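Endoglucanase (PDB 5NRM) provides a type I cohesin domain of scaffoldin ScaB, which binds enzyme-borne dockerins, within a longer protein that is probably also a cellulose-hydrolysing endoglucanase. Local coordinates at residues Val18-Lys23 against Leu97-Lys102; Val39-Thr44 against Gly72-Leu77; Gly2-Ile7 against Val130-Asn135. All blocks are in the same frame, centred on the assembly; numbering follows the deposited sequence.

Interaction 1 of 3, residues Val18-Lys23 against Leu97-Lys102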
# COMPACT_ATOMS: atom_id res chain seq x y z
N VAL A 18 -9.34 -18.40 4.64
CA VAL A 18 -9.57 -17.35 5.64
C VAL A 18 -9.29 -15.98 5.03
O VAL A 18 -8.47 -15.83 4.15
CB VAL A 18 -8.60 -17.59 6.84
CG1 VAL A 18 -7.15 -17.41 6.43
CG2 VAL A 18 -8.93 -16.77 8.09
N VAL A 19 -10.00 -14.97 5.52
CA VAL A 19 -9.81 -13.57 5.13
C VAL A 19 -9.24 -12.85 6.35
O VAL A 19 -9.74 -12.98 7.49
CB VAL A 19 -11.12 -12.92 4.66
CG1 VAL A 19 -10.89 -11.48 4.23
CG2 VAL A 19 -11.68 -13.75 3.52
N VAL A 20 -8.20 -12.06 6.12
CA VAL A 20 -7.53 -11.24 7.17
C VAL A 20 -7.67 -9.76 6.79
O VAL A 20 -7.06 -9.34 5.79
CB VAL A 20 -6.05 -11.59 7.28
CG1 VAL A 20 -5.44 -10.73 8.38
CG2 VAL A 20 -5.87 -13.09 7.64
N PRO A 21 -8.55 -9.05 7.48
CA PRO A 21 -8.75 -7.62 7.18
C PRO A 21 -7.57 -6.80 7.72
O PRO A 21 -7.00 -7.04 8.80
CB PRO A 21 -10.07 -7.31 7.87
CG PRO A 21 -10.77 -8.62 8.05
CD PRO A 21 -9.66 -9.57 8.32
N VAL A 22 -7.21 -5.79 6.91
CA VAL A 22 -6.27 -4.70 7.28
C VAL A 22 -7.06 -3.42 7.32
O VAL A 22 -7.80 -3.09 6.37
CB VAL A 22 -5.15 -4.59 6.22
CG1 VAL A 22 -4.19 -3.48 6.59
CG2 VAL A 22 -4.41 -5.90 6.01
N LYS A 23 -6.99 -2.73 8.44
CA LYS A 23 -7.93 -1.62 8.73
C LYS A 23 -7.16 -0.32 9.00
O LYS A 23 -5.98 -0.34 9.42
CB LYS A 23 -8.75 -1.95 9.94
CG LYS A 23 -9.63 -3.17 9.76
CD LYS A 23 -10.34 -3.57 11.05
CE LYS A 23 -11.69 -2.94 11.02
NZ LYS A 23 -12.41 -3.30 12.23
N LEU A 97 -7.20 -9.72 2.86
CA LEU A 97 -6.19 -10.60 2.39
C LEU A 97 -6.78 -12.01 2.45
O LEU A 97 -7.16 -12.47 3.51
CB LEU A 97 -4.95 -10.46 3.24
CG LEU A 97 -4.37 -9.05 3.38
CD1 LEU A 97 -3.15 -9.15 4.34
CD2 LEU A 97 -4.04 -8.43 2.02
N ASN A 98 -6.78 -12.68 1.33
CA ASN A 98 -7.35 -14.04 1.22
C ASN A 98 -6.27 -15.12 1.15
O ASN A 98 -5.43 -15.11 0.26
CB ASN A 98 -8.23 -14.12 -0.02
CG ASN A 98 -9.26 -13.04 -0.05
OD1 ASN A 98 -10.06 -12.96 0.88
ND2 ASN A 98 -9.32 -12.26 -1.15
N PHE A 99 -6.22 -15.97 2.17
CA PHE A 99 -5.32 -17.09 2.24
C PHE A 99 -6.06 -18.42 2.26
O PHE A 99 -7.18 -18.51 2.73
CB PHE A 99 -4.56 -16.98 3.58
CG PHE A 99 -3.71 -15.74 3.71
CD1 PHE A 99 -2.45 -15.65 3.11
CD2 PHE A 99 -4.22 -14.64 4.41
CE1 PHE A 99 -1.69 -14.49 3.32
CE2 PHE A 99 -3.46 -13.52 4.62
CZ PHE A 99 -2.21 -13.43 4.02
N ASN A 100 -5.35 -19.50 1.89
CA ASN A 100 -5.70 -20.85 2.28
C ASN A 100 -4.74 -21.24 3.42
O ASN A 100 -3.54 -20.99 3.31
CB ASN A 100 -5.51 -21.77 1.11
CG ASN A 100 -6.58 -21.64 0.05
OD1 ASN A 100 -7.71 -21.24 0.32
ND2 ASN A 100 -6.20 -21.91 -1.18
N ILE A 101 -5.26 -21.77 4.51
CA ILE A 101 -4.49 -22.24 5.59
C ILE A 101 -3.99 -23.62 5.24
O ILE A 101 -4.82 -24.54 5.02
CB ILE A 101 -5.31 -22.27 6.90
CG1 ILE A 101 -5.89 -20.90 7.22
CG2 ILE A 101 -4.39 -22.70 8.05
CD1 ILE A 101 -6.94 -20.88 8.29
N LYS A 102 -2.67 -23.86 5.31
CA LYS A 102 -2.13 -25.13 4.96
C LYS A 102 -2.70 -26.23 5.89
O LYS A 102 -2.79 -26.03 7.11
CB LYS A 102 -0.60 -25.12 4.96
CG LYS A 102 -0.12 -24.16 3.88
CD LYS A 102 1.40 -24.17 3.77
CE LYS A 102 1.92 -23.36 2.60
NZ LYS A 102 3.43 -23.32 2.61

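Interaction 2 of 3, residues Val39-Thr44 against Gly72-Leu77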
# COMPACT_ATOMS: atom_id res chain seq x y z
N VAL A 39 3.16 -5.97 3.66
CA VAL A 39 2.59 -6.98 4.59
C VAL A 39 3.36 -8.28 4.46
O VAL A 39 3.49 -8.79 3.37
CB VAL A 39 1.09 -7.24 4.34
CG1 VAL A 39 0.58 -8.28 5.35
CG2 VAL A 39 0.29 -5.97 4.40
N THR A 40 3.90 -8.74 5.55
CA THR A 40 4.54 -10.06 5.66
C THR A 40 3.55 -11.01 6.29
O THR A 40 2.72 -10.63 7.11
CB THR A 40 5.90 -10.04 6.33
OG1 THR A 40 5.77 -9.48 7.61
CG2 THR A 40 6.84 -9.22 5.49
N TYR A 41 3.68 -12.28 5.93
CA TYR A 41 2.83 -13.35 6.51
C TYR A 41 3.64 -14.59 6.64
O TYR A 41 4.60 -14.85 5.86
CB TYR A 41 1.54 -13.50 5.71
CG TYR A 41 1.76 -13.94 4.29
CD1 TYR A 41 1.81 -15.33 3.96
CD2 TYR A 41 1.94 -13.03 3.27
CE1 TYR A 41 2.08 -15.74 2.66
CE2 TYR A 41 2.20 -13.43 1.99
CZ TYR A 41 2.26 -14.79 1.65
OH TYR A 41 2.56 -15.22 0.35
N ASP A 42 3.18 -15.46 7.52
CA ASP A 42 3.92 -16.73 7.75
C ASP A 42 3.58 -17.73 6.65
O ASP A 42 2.52 -18.41 6.66
CB ASP A 42 3.56 -17.31 9.11
CG ASP A 42 4.28 -18.58 9.45
OD1 ASP A 42 4.95 -19.14 8.56
OD2 ASP A 42 4.16 -19.00 10.63
N ALA A 43 4.46 -17.77 5.65
CA ALA A 43 4.16 -18.59 4.46
C ALA A 43 4.35 -20.06 4.79
O ALA A 43 3.93 -20.88 3.97
CB ALA A 43 5.04 -18.21 3.28
N THR A 44 4.86 -20.45 5.97
CA THR A 44 4.92 -21.87 6.29
C THR A 44 3.54 -22.39 6.68
O THR A 44 3.34 -23.61 6.66
CB THR A 44 5.88 -22.16 7.45
OG1 THR A 44 5.33 -21.74 8.71
CG2 THR A 44 7.22 -21.60 7.17
N GLY A 72 5.47 -14.89 1.29
CA GLY A 72 5.46 -14.24 2.58
C GLY A 72 5.49 -12.69 2.54
O GLY A 72 5.64 -12.10 3.61
N LYS A 73 5.46 -12.08 1.36
CA LYS A 73 5.69 -10.62 1.23
C LYS A 73 4.74 -10.01 0.19
O LYS A 73 4.85 -10.33 -1.03
CB LYS A 73 7.13 -10.31 0.86
CG LYS A 73 7.42 -8.80 0.88
CD LYS A 73 8.84 -8.51 0.39
CE LYS A 73 9.14 -7.02 0.47
NZ LYS A 73 10.50 -6.73 -0.09
N LEU A 74 3.85 -9.15 0.66
CA LEU A 74 2.90 -8.40 -0.13
C LEU A 74 3.27 -6.91 -0.13
O LEU A 74 3.73 -6.39 0.89
CB LEU A 74 1.48 -8.56 0.40
CG LEU A 74 0.98 -9.97 0.68
CD1 LEU A 74 -0.39 -9.97 1.30
CD2 LEU A 74 1.05 -10.85 -0.59
N LYS A 75 2.97 -6.27 -1.27
CA LYS A 75 3.10 -4.81 -1.41
C LYS A 75 1.71 -4.26 -1.65
O LYS A 75 0.96 -4.84 -2.49
CB LYS A 75 4.04 -4.48 -2.58
CG LYS A 75 5.36 -5.22 -2.58
CD LYS A 75 6.25 -4.90 -1.40
CE LYS A 75 6.60 -3.43 -1.32
NZ LYS A 75 7.83 -3.08 -0.55
N VAL A 76 1.35 -3.18 -0.96
CA VAL A 76 0.04 -2.61 -1.00
C VAL A 76 0.18 -1.17 -1.46
O VAL A 76 1.09 -0.47 -0.98
CB VAL A 76 -0.67 -2.69 0.31
CG1 VAL A 76 -2.11 -2.18 0.19
CG2 VAL A 76 -0.73 -4.17 0.78
N LEU A 77 -0.69 -0.67 -2.35
CA LEU A 77 -0.58 0.68 -2.85
C LEU A 77 -1.99 1.25 -3.04
O LEU A 77 -2.86 0.59 -3.66
CB LEU A 77 0.12 0.66 -4.23
CG LEU A 77 0.27 2.02 -4.91
CD1 LEU A 77 1.19 2.92 -4.17
CD2 LEU A 77 0.90 1.78 -6.28
O HOH W 1 7.42 -13.55 5.43

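Interaction 3 of 3, residues Gly2-Ile7 against Val130-Asn135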
# COMPACT_ATOMS: atom_id res chain seq x y z
N GLY A 2 -6.31 9.32 17.32
CA GLY A 2 -5.04 8.82 16.73
C GLY A 2 -5.23 7.93 15.48
O GLY A 2 -6.20 7.16 15.40
N PHE A 3 -4.35 8.06 14.52
CA PHE A 3 -4.40 7.32 13.27
C PHE A 3 -3.70 5.96 13.44
O PHE A 3 -2.55 5.89 13.90
CB PHE A 3 -3.74 8.10 12.16
CG PHE A 3 -3.74 7.44 10.80
CD1 PHE A 3 -4.92 7.03 10.21
CD2 PHE A 3 -2.60 7.29 10.09
CE1 PHE A 3 -4.92 6.46 8.96
CE2 PHE A 3 -2.57 6.76 8.85
CZ PHE A 3 -3.75 6.25 8.28
N ASN A 4 -4.38 4.89 13.04
CA ASN A 4 -3.96 3.50 13.27
C ASN A 4 -4.09 2.68 12.00
O ASN A 4 -5.09 2.78 11.31
CB ASN A 4 -4.84 2.82 14.32
CG ASN A 4 -4.50 3.24 15.73
OD1 ASN A 4 -3.71 2.58 16.41
ND2 ASN A 4 -5.01 4.39 16.16
N LEU A 5 -3.05 1.93 11.73
CA LEU A 5 -3.04 0.85 10.73
C LEU A 5 -2.96 -0.45 11.49
O LEU A 5 -1.99 -0.70 12.22
CB LEU A 5 -1.81 1.05 9.83
CG LEU A 5 -1.42 -0.10 8.92
CD1 LEU A 5 -2.60 -0.46 7.97
CD2 LEU A 5 -0.13 0.09 8.13
N SER A 6 -3.97 -1.31 11.34
CA SER A 6 -4.04 -2.55 12.08
C SER A 6 -4.41 -3.72 11.23
O SER A 6 -5.12 -3.63 10.19
CB SER A 6 -5.00 -2.44 13.24
OG SER A 6 -6.34 -2.25 12.79
N ILE A 7 -3.92 -4.86 11.63
CA ILE A 7 -4.27 -6.12 10.99
C ILE A 7 -5.01 -6.95 12.01
O ILE A 7 -4.59 -7.06 13.14
CB ILE A 7 -3.02 -6.89 10.51
CG1 ILE A 7 -2.20 -5.95 9.63
CG2 ILE A 7 -3.44 -8.22 9.85
CD1 ILE A 7 -0.92 -6.56 9.13
N VAL A 130 1.37 9.87 10.26
CA VAL A 130 2.09 8.75 10.83
C VAL A 130 1.03 7.78 11.46
O VAL A 130 0.25 8.22 12.29
CB VAL A 130 3.03 9.21 11.92
CG1 VAL A 130 3.80 8.03 12.48
CG2 VAL A 130 3.96 10.35 11.48
N ALA A 131 1.06 6.48 11.11
CA ALA A 131 0.13 5.50 11.65
C ALA A 131 0.78 4.73 12.84
O ALA A 131 1.97 4.34 12.78
CB ALA A 131 -0.26 4.51 10.56
N LYS A 132 0.00 4.56 13.90
CA LYS A 132 0.33 3.53 14.95
C LYS A 132 0.00 2.16 14.34
O LYS A 132 -1.09 1.97 13.85
CB LYS A 132 -0.48 3.75 16.24
CG LYS A 132 -0.34 2.67 17.35
CD LYS A 132 0.63 2.99 18.47
CE LYS A 132 1.08 1.72 19.19
NZ LYS A 132 1.87 0.79 18.30
N VAL A 133 0.98 1.27 14.33
CA VAL A 133 0.80 -0.05 13.74
C VAL A 133 0.43 -1.11 14.81
O VAL A 133 1.06 -1.21 15.85
CB VAL A 133 2.07 -0.47 13.01
CG1 VAL A 133 2.04 -1.93 12.57
CG2 VAL A 133 2.33 0.45 11.84
N THR A 134 -0.56 -1.96 14.51
CA THR A 134 -0.85 -3.12 15.33
C THR A 134 -0.89 -4.32 14.38
O THR A 134 -1.65 -4.34 13.40
CB THR A 134 -2.20 -2.99 16.04
OG1 THR A 134 -2.17 -1.79 16.82
CG2 THR A 134 -2.49 -4.24 16.91
N ASN A 135 -0.07 -5.32 14.66
CA ASN A 135 -0.03 -6.50 13.83
C ASN A 135 -1.07 -7.56 14.23
O ASN A 135 -1.73 -7.45 15.28
CB ASN A 135 1.37 -7.08 13.86
CG ASN A 135 2.36 -6.15 13.19
OD1 ASN A 135 2.06 -5.57 12.15
ND2 ASN A 135 3.52 -5.97 13.82
O HOH W 2 -2.85 0.20 15.25
O HOH W 3 -4.55 -7.89 15.71

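Interaction 1 of 3, residues Val18-Lys23 against Leu97-Lys102
Val-20 lays its CG2 methyl obliquely against the Phe-99 ring, 3.9 Å from CE2. On the same face of the sheet, the CG2 methyl of Val-22 lies 3.9 Å from Leu-97 CD1. Val-18 places CG1 between its backbone N and carbonyl carbon (chi1 66°), and from there the methyl meets Ile-101 CG1 at 3.8 Å, the two side chains crossing at about a right angle. The backbones beneath run antiparallel. Val-18 with Phe-99 and Val-20 with Leu-97 are hydrogen-bonded pairs, each closed by two N-H...O bonds; the shortest joins Val-20 N to Leu-97 O at 2.8 Å. Between them Val-19 and Asn-98 form a non-hydrogen-bonded pair, where Val-19 CA comes 3.3 Å from Leu-97 O in a CA-H...O contact. Their side chains stand on the other face, side by side and pointing the same way, with Asn-98 OD1 3.2 Å from Val-19 CG2. The amide's ND2 turns to different partners, Ser-50 OG and Asp-52 OD2, and so ties this more exposed face to strand 46-53. In the cohesin jelly-roll sandwich the two segments join strand 17-25 to strand 92-101: Val-18 and Val-20 pack on strands 4-12 and 132-140, Phe-99 and Ile-101 rest on Leu-46, and Ile-101 also reaches Val-138 and Leu-140.

Interaction 2 of 3, residues Val39-Thr44 against Gly72-Leu77
Tyr-41 grips Gly-72 through its ring, its hydroxyl and its backbone N. The Gly-72 N-H donates to Tyr-41 OH at 3.1 Å, in a nearly straight bond (163° at the hydrogen). Gly-72 CA lies over one face of the same ring, 3.5 Å from the centroid, a CH-pi contact. With CG between the backbone N and the carbonyl carbon (chi1 64°), the ring folds back across Gly-72. Gly-72 O accepts from Tyr-41 N at 3.0 Å, the donor lying well above the carbonyl plane. A water donates to Gly-72 O at 2.9 Å and also to Tyr-41 O, so both carbonyls share it. Thr-40 CA adds a CA-H...O contact to Gly-72 O. Gly-72, with positive phi (88°), belongs to the turn of the hairpin joining strands 64-70 and 73-79, so Tyr-41 of strand 34-41 fastens the hairpin's turn to the neighbouring strand of the cohesin sandwich. Beyond it, Val-39 and Leu-74 form an antiparallel hydrogen-bonded pair in which each N meets the other's O, Leu-74 N to Val-39 O at 2.8 Å. On the side-chain face of that pair, Leu-74 CD2 touches Tyr-41 CE2 at 3.8 Å. Lys-73 NZ makes a salt bridge with Glu-69. Past the strand end, Asp-42 OD1 accepts from Thr-44 N, an Asx turn, and also from Thr-44 OG1 at 2.6 Å; both donors reach it from one face of the carboxylate. Farther along strand 73-79, Leu-77 packs on Leu-60 of the dockerin chain.

Interaction 3 of 3, residues Gly2-Ile7 against Val130-Asn135
Asn-4 and Lys-132 lie side by side and point the same way, on the outer face of a parallel strand pair. Going out along Asn-4, CB stands 3.9 Å from Lys-132 O, CG passes Lys-132 CB, and OD1 touches Lys-132 CB at 3.4 Å and lies close to Lys-132 CG. A water lies within hydrogen-bonding distance of Asn-4 OD1 and Lys-132 O and 2.6 Å from Thr-134 OG1, with more acceptors around it than protons to give. The amide's other branch, ND2, turns back along its own segment and bonds weakly to Gly-2 O. Asn-4 CG is trans to the carbonyl carbon (chi1 -77°), beside the backbone N, which brings this branch back toward Gly-2. Parallel pairing of the first and last strands is a feature of the cohesin jelly roll, and here four backbone bonds carry it: Lys-132 N to Phe-3 O, Leu-5 N to Lys-132 O, Thr-134 N to Leu-5 O, and Ile-7 N to Thr-134 O. On the inner face Ala-131 CB touches both Leu-5 CB, at 3.9 Å, and Phe-3 CE2, at 3.7 Å. The Phe-3 ring has Val-130 O near its plane at one edge and meets Phe-121 edge-to-face. At the far end a second water donates to both Ile-7 O (2.7 Å) and Asn-135 O, while Asn-135 OD1 accepts from Ile-115 N.

From the N terminus, 2-7 opens interaction 3, 18-23 interaction 1 and 39-44 interaction 2. The chain closes them in reverse: 72-77 completes interaction 2, joining strands 34-41 and 73-79; 97-102 completes interaction 1, joining 17-25 and 92-101; and 130-135 completes interaction 3, joining the first and last strands, all in one sheet system. The loops are therefore nested, and none cross. Interactions 1 and 2 touch across the interior, Phe-99 CE1 lying 3.6 Å from Tyr-41 CG, and Lys-102 NZ probably bonds to Ala-43 O. Interactions 1 and 3 meet at neighbouring strands 4-12 and 17-25, where Lys-23 N probably bonds to Ser-6 O. Interactions 2 and 3 do not touch; their centres are about 17 Å apart.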